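Local atomic coordinates of uncharacterized protein (Parabacteroides merdae, PDB entry 4R7F), a protein that is of unknown function but carries a domain related to the first domain of type 9 secretion system plug proteins, among immunoglobulin-like beta-sandwich domains. Residues A[111-116]-A[137-142]; A[165-170]-A[206-211]. All coordinates share one frame; numbering follows the deposited sequence.

Contact 1 (A[111-116]-A[137-142])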
loop_
_atom_site.group_PDB
_atom_site.type_symbol
_atom_site.label_atom_id
_atom_site.label_comp_id
_atom_site.label_asym_id
_atom_site.label_seq_id
_atom_site.Cartn_x
_atom_site.Cartn_y
_atom_site.Cartn_z
ATOM N N LYS A 111 -15.826 12.867 -23.697
ATOM C CA LYS A 111 -16.430 14.112 -23.319
ATOM C C LYS A 111 -17.075 14.066 -21.954
ATOM O O LYS A 111 -17.357 15.112 -21.412
ATOM C CB LYS A 111 -17.498 14.495 -24.334
ATOM C CG LYS A 111 -16.942 14.917 -25.669
ATOM C CD LYS A 111 -18.068 15.176 -26.639
ATOM C CE LYS A 111 -17.498 15.734 -27.926
ATOM N NZ LYS A 111 -18.553 15.784 -28.959
ATOM N N VAL A 112 -17.366 12.877 -21.417
ATOM C CA VAL A 112 -18.088 12.776 -20.134
ATOM C C VAL A 112 -17.490 11.661 -19.299
ATOM O O VAL A 112 -16.790 10.787 -19.799
ATOM C CB VAL A 112 -19.609 12.497 -20.286
ATOM C CG1 VAL A 112 -20.348 13.687 -20.929
ATOM C CG2 VAL A 112 -19.840 11.214 -21.072
ATOM N N SER A 113 -17.795 11.687 -18.015
ATOM C CA SER A 113 -17.331 10.654 -17.144
ATOM C C SER A 113 -18.239 9.440 -17.275
ATOM O O SER A 113 -19.255 9.478 -17.962
ATOM C CB SER A 113 -17.325 11.180 -15.710
ATOM O OG SER A 113 -18.635 11.336 -15.233
ATOM N N GLY A 114 -17.895 8.380 -16.568
ATOM C CA GLY A 114 -18.774 7.211 -16.474
ATOM C C GLY A 114 -18.073 5.930 -16.864
ATOM O O GLY A 114 -16.824 5.868 -16.951
ATOM N N ASN A 115 -18.891 4.912 -17.114
ATOM C CA ASN A 115 -18.405 3.594 -17.463
ATOM C C ASN A 115 -18.299 3.444 -18.994
ATOM O O ASN A 115 -19.249 3.780 -19.712
ATOM C CB ASN A 115 -19.359 2.567 -16.893
ATOM C CG ASN A 115 -19.230 2.418 -15.388
ATOM O OD1 ASN A 115 -18.218 2.797 -14.801
ATOM N ND2 ASN A 115 -20.279 1.894 -14.751
ATOM N N TYR A 116 -17.168 2.958 -19.480
ATOM C CA TYR A 116 -16.967 2.733 -20.937
ATOM C C TYR A 116 -16.653 1.269 -21.256
ATOM O O TYR A 116 -15.888 0.616 -20.538
ATOM C CB TYR A 116 -15.842 3.603 -21.503
ATOM C CG TYR A 116 -16.190 5.071 -21.585
ATOM C CD1 TYR A 116 -15.957 5.932 -20.517
ATOM C CD2 TYR A 116 -16.768 5.593 -22.716
ATOM C CE1 TYR A 116 -16.316 7.267 -20.578
ATOM C CE2 TYR A 116 -17.117 6.925 -22.787
ATOM C CZ TYR A 116 -16.892 7.751 -21.722
ATOM O OH TYR A 116 -17.231 9.058 -21.838
ATOM N N VAL A 137 -14.095 6.232 -16.306
ATOM C CA VAL A 137 -13.523 7.552 -16.375
ATOM C C VAL A 137 -14.172 8.413 -15.314
ATOM O O VAL A 137 -15.409 8.599 -15.331
ATOM C CB VAL A 137 -13.800 8.162 -17.738
ATOM C CG1 VAL A 137 -13.385 9.621 -17.757
ATOM C CG2 VAL A 137 -13.073 7.363 -18.816
ATOM N N VAL A 138 -13.345 8.902 -14.372
ATOM C CA VAL A 138 -13.829 9.670 -13.211
ATOM C C VAL A 138 -13.571 11.189 -13.367
ATOM O O VAL A 138 -12.547 11.593 -13.906
ATOM C CB VAL A 138 -13.268 9.107 -11.871
ATOM C CG1 VAL A 138 -11.744 9.054 -11.817
ATOM C CG2 VAL A 138 -13.800 9.882 -10.682
ATOM N N GLU A 139 -14.560 11.992 -12.977
ATOM C CA GLU A 139 -14.406 13.438 -12.732
ATOM C C GLU A 139 -14.441 13.611 -11.234
ATOM O O GLU A 139 -15.496 13.649 -10.629
ATOM C CB GLU A 139 -15.495 14.277 -13.426
ATOM C CG GLU A 139 -16.923 13.781 -13.227
ATOM C CD GLU A 139 -17.972 14.570 -13.996
ATOM O OE1 GLU A 139 -17.955 15.808 -13.891
ATOM O OE2 GLU A 139 -18.830 13.939 -14.667
ATOM N N PRO A 140 -13.272 13.658 -10.615
ATOM C CA PRO A 140 -13.207 13.483 -9.175
ATOM C C PRO A 140 -13.572 14.736 -8.389
ATOM O O PRO A 140 -12.720 15.431 -7.877
ATOM C CB PRO A 140 -11.738 13.103 -8.949
ATOM C CG PRO A 140 -11.022 13.833 -10.044
ATOM C CD PRO A 140 -11.934 13.713 -11.239
ATOM N N VAL A 141 -14.856 14.951 -8.212
ATOM C CA VAL A 141 -15.353 16.114 -7.503
ATOM C C VAL A 141 -15.739 15.848 -6.042
ATOM O O VAL A 141 -16.108 16.767 -5.335
ATOM C CB VAL A 141 -16.530 16.751 -8.272
ATOM C CG1 VAL A 141 -16.024 17.316 -9.593
ATOM C CG2 VAL A 141 -17.675 15.748 -8.478
ATOM N N VAL A 142 -15.679 14.591 -5.606
ATOM C CA VAL A 142 -15.823 14.297 -4.211
ATOM C C VAL A 142 -14.636 13.414 -3.773
ATOM O O VAL A 142 -13.995 12.760 -4.590
ATOM C CB VAL A 142 -17.164 13.601 -3.915
ATOM C CG1 VAL A 142 -18.330 14.420 -4.432
ATOM C CG2 VAL A 142 -17.193 12.200 -4.510
HETATM O O HOH W 1 -19.315 14.131 -17.221
#

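Contact 2 (A[165-170]-A[206-211])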
loop_
_atom_site.group_PDB
_atom_site.type_symbol
_atom_site.label_atom_id
_atom_site.label_comp_id
_atom_site.label_asym_id
_atom_site.label_seq_id
_atom_site.Cartn_x
_atom_site.Cartn_y
_atom_site.Cartn_z
ATOM N N PHE A 165 -17.123 3.727 4.656
ATOM C CA PHE A 165 -16.676 4.930 3.950
ATOM C C PHE A 165 -17.585 6.130 4.078
ATOM O O PHE A 165 -18.753 5.983 4.377
ATOM C CB PHE A 165 -16.355 4.640 2.473
ATOM C CG PHE A 165 -17.563 4.425 1.600
ATOM C CD1 PHE A 165 -18.132 3.165 1.473
ATOM C CD2 PHE A 165 -18.104 5.468 0.883
ATOM C CE1 PHE A 165 -19.234 2.966 0.644
ATOM C CE2 PHE A 165 -19.225 5.286 0.086
ATOM C CZ PHE A 165 -19.774 4.029 -0.045
ATOM N N ASN A 166 -17.021 7.309 3.809
ATOM C CA ASN A 166 -17.758 8.585 3.818
ATOM C C ASN A 166 -17.427 9.296 2.558
ATOM O O ASN A 166 -16.286 9.280 2.127
ATOM C CB ASN A 166 -17.346 9.485 4.983
ATOM C CG ASN A 166 -17.477 8.779 6.318
ATOM O OD1 ASN A 166 -18.544 8.756 6.909
ATOM N ND2 ASN A 166 -16.386 8.160 6.770
ATOM N N ILE A 167 -18.432 9.930 1.981
ATOM C CA ILE A 167 -18.236 10.743 0.834
ATOM C C ILE A 167 -18.186 12.157 1.343
ATOM O O ILE A 167 -19.143 12.623 1.923
ATOM C CB ILE A 167 -19.406 10.602 -0.149
ATOM C CG1 ILE A 167 -19.502 9.150 -0.612
ATOM C CG2 ILE A 167 -19.215 11.553 -1.316
ATOM C CD1 ILE A 167 -20.713 8.880 -1.470
ATOM N N ASN A 168 -17.045 12.801 1.136
ATOM C CA ASN A 168 -16.818 14.184 1.484
ATOM C C ASN A 168 -17.057 15.107 0.287
ATOM O O ASN A 168 -16.276 15.119 -0.631
ATOM C CB ASN A 168 -15.387 14.308 2.009
ATOM C CG ASN A 168 -15.110 13.359 3.181
ATOM O OD1 ASN A 168 -15.925 13.211 4.089
ATOM N ND2 ASN A 168 -13.956 12.726 3.157
ATOM N N ASN A 169 -18.155 15.874 0.333
ATOM C CA ASN A 169 -18.655 16.635 -0.790
ATOM C C ASN A 169 -18.917 18.113 -0.516
ATOM O O ASN A 169 -19.828 18.681 -1.110
ATOM C CB ASN A 169 -19.945 15.992 -1.366
ATOM C CG ASN A 169 -21.134 16.088 -0.420
ATOM O OD1 ASN A 169 -20.993 16.081 0.794
ATOM N ND2 ASN A 169 -22.294 16.229 -0.979
ATOM N N LYS A 170 -18.069 18.746 0.292
ATOM C CA LYS A 170 -18.174 20.181 0.557
ATOM C C LYS A 170 -18.163 20.997 -0.750
ATOM O O LYS A 170 -18.904 21.959 -0.882
ATOM C CB LYS A 170 -17.035 20.655 1.480
ATOM C CG LYS A 170 -17.104 22.157 1.773
ATOM C CD LYS A 170 -16.145 22.655 2.862
ATOM C CE LYS A 170 -14.671 22.471 2.494
ATOM N NZ LYS A 170 -14.164 23.083 1.224
ATOM N N ASN A 206 -22.290 18.224 4.013
ATOM C CA ASN A 206 -20.990 18.050 3.380
ATOM C C ASN A 206 -20.358 16.670 3.663
ATOM O O ASN A 206 -19.129 16.479 3.519
ATOM C CB ASN A 206 -20.039 19.168 3.821
ATOM C CG ASN A 206 -19.917 19.291 5.337
ATOM O OD1 ASN A 206 -20.159 18.318 6.071
ATOM N ND2 ASN A 206 -19.523 20.503 5.825
ATOM N N GLN A 207 -21.190 15.711 4.048
ATOM C CA GLN A 207 -20.674 14.380 4.334
ATOM C C GLN A 207 -21.755 13.367 4.336
ATOM O O GLN A 207 -22.754 13.561 4.988
ATOM C CB GLN A 207 -19.980 14.316 5.677
ATOM C CG GLN A 207 -19.147 13.068 5.749
ATOM C CD GLN A 207 -18.230 13.040 6.958
ATOM O OE1 GLN A 207 -18.706 13.102 8.111
ATOM N NE2 GLN A 207 -16.913 12.906 6.712
ATOM N N ILE A 208 -21.548 12.305 3.570
ATOM C CA ILE A 208 -22.496 11.218 3.463
ATOM C C ILE A 208 -21.800 9.967 3.941
ATOM O O ILE A 208 -20.800 9.559 3.371
ATOM C CB ILE A 208 -22.977 11.026 2.022
ATOM C CG1 ILE A 208 -23.459 12.364 1.442
ATOM C CG2 ILE A 208 -24.140 10.018 1.973
ATOM C CD1 ILE A 208 -23.070 12.577 -0.005
ATOM N N SER A 209 -22.327 9.358 4.990
ATOM C CA SER A 209 -21.645 8.233 5.618
ATOM C C SER A 209 -22.332 6.912 5.298
ATOM O O SER A 209 -23.561 6.810 5.441
ATOM C CB SER A 209 -21.561 8.464 7.136
ATOM O OG SER A 209 -21.044 7.315 7.795
ATOM N N TYR A 210 -21.548 5.928 4.833
ATOM C CA TYR A 210 -22.054 4.568 4.546
ATOM C C TYR A 210 -21.277 3.635 5.430
ATOM O O TYR A 210 -20.468 2.842 4.983
ATOM C CB TYR A 210 -21.834 4.143 3.085
ATOM C CG TYR A 210 -22.556 4.985 2.087
ATOM C CD1 TYR A 210 -22.063 6.217 1.709
ATOM C CD2 TYR A 210 -23.764 4.574 1.544
ATOM C CE1 TYR A 210 -22.746 7.024 0.807
ATOM C CE2 TYR A 210 -24.434 5.359 0.613
ATOM C CZ TYR A 210 -23.930 6.587 0.250
ATOM O OH TYR A 210 -24.601 7.384 -0.672
ATOM N N THR A 211 -21.482 3.798 6.705
ATOM C CA THR A 211 -20.724 3.104 7.716
ATOM C C THR A 211 -21.713 2.250 8.465
ATOM O O THR A 211 -22.832 2.663 8.635
ATOM C CB THR A 211 -20.058 4.124 8.645
ATOM O OG1 THR A 211 -19.150 4.909 7.868
ATOM C CG2 THR A 211 -19.265 3.441 9.697
HETATM O O HOH W 2 -16.569 5.635 7.594
#

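Contact 1 (A[111-116]-A[137-142])
Gly114 and Val137 form an antiparallel hydrogen-bonded pair at the open end of the hairpin made by strands 114-122 and 129-138. Gly114 N reaches Val137 O at 2.8 Å, and Val137 N returns a bond of the same length to Gly114 O. Both are almost straight, and both donors lie in the plane of the carbonyl they meet. The backbone angles of Gly114 would press a CB against the preceding carbonyl oxygen, which accounts for glycine at this position.

Beyond the last strand pair the contact passes to side chains. Ser113 OG donates to Glu139 OE2 at 2.7 Å, approaching the anti lone pair of that oxygen. The carboxylate is brought there by a chi1 of 48°, which sets Glu139 CG between its own N and C, with the chain extended at the next torsion. Water 1 donates to the same OE2 and accepts from Ser113 N at 3.0 Å, closing a second route between the two residues. Within the strands, Val137 CG2 packs obliquely on the Tyr116 ring, 3.6 Å from CD1, while Tyr116 OH donates to Val112 O from above its carbonyl plane.

In the next shell Arg389 forms a salt bridge with Glu139 OE2, and His59 meets the Tyr116 ring edge-to-face. Shortening Glu139 to an alanine would remove the carboxylate, and Arg389, Ser113 OG and water 1 would probably lose the acceptor they share. With serine, water and arginine all meeting OE2, the charged form of the carboxylate is probably favoured and held in place, tying the hairpin's end to strand 389-397.

Contact 2 (A[165-170]-A[206-211])
Tyr210 lays its CB over one face of the Phe165 ring, 3.9 Å from the centroid and 20° off the normal, a CH-pi contact. Followed outward, its CG sits 3.6 Å from Phe165 CZ, and CD1 comes to 3.4 Å from Phe165 CE2. The two ring planes are nearly parallel, 15° apart, but offset, with little of one ring over the other. Farther along, Tyr210 CE1, still near Phe165 CE2, also meets Ile167 CD1 at 3.6 Å, the methyl approaching obliquely. Phe165 supports this with a chi1 of 74°, which places CG between its N and C and brings the ring alongside Tyr210.

The backbone beneath is an antiparallel ladder. Phe165 with Tyr210 and Ile167 with Ile208 are hydrogen-bonded pairs, the first joined by a short bond from Tyr210 N to Phe165 O and a weak one in return. Asn166 and Ser209 form the non-hydrogen-bonded pair between them. On the face that carries Asn166, Asn168, Gln207 and Ser209, Gln207 NE2 donates to Asn168 OD1 at 2.8 Å, in the carbonyl plane and close to the glutamine's own amide plane. The two side chains run alongside each other with their amides turned 40° apart; Asn168 ND2 in turn bonds Asn143. Water 2 links Thr211 OG1 to Asn166 ND2, the latter bond being weak.

These are the central strands, 160-168 and 207-219, of a four-stranded antiparallel sheet flanked by 143-149 and 202-204. The aromatic and isoleucine face packs against strands 181-187 and 373-380, as in the core of a beta-sandwich, whereas the amide face meets the second subunit, whose Tyr212 OH bonds Lys170 N and Asn206 O.

Overall arrangement
The chain runs through contact 1 before contact 2 begins, and the two centres lie about 18 Å apart on the same side of the chain's centre. They meet at Val142, which ends segment 137-142 and immediately precedes strand 143-149, the neighbour of strand 160-168. Its CG2 packs 3.8 Å from Ile167 CG2, and its CB lies 3.7 Å from Asn168 O. Contact 1 thus lies at the open end of a hairpin in one sheet, while contact 2 lies in the sheet that follows and lines the subunit interface. The Asn206 side chain of contact 2 is about 4 Å from a bound magnesium ion. A magnesium site is also formed by Glu223, Asp269, Asp271 and Gln371.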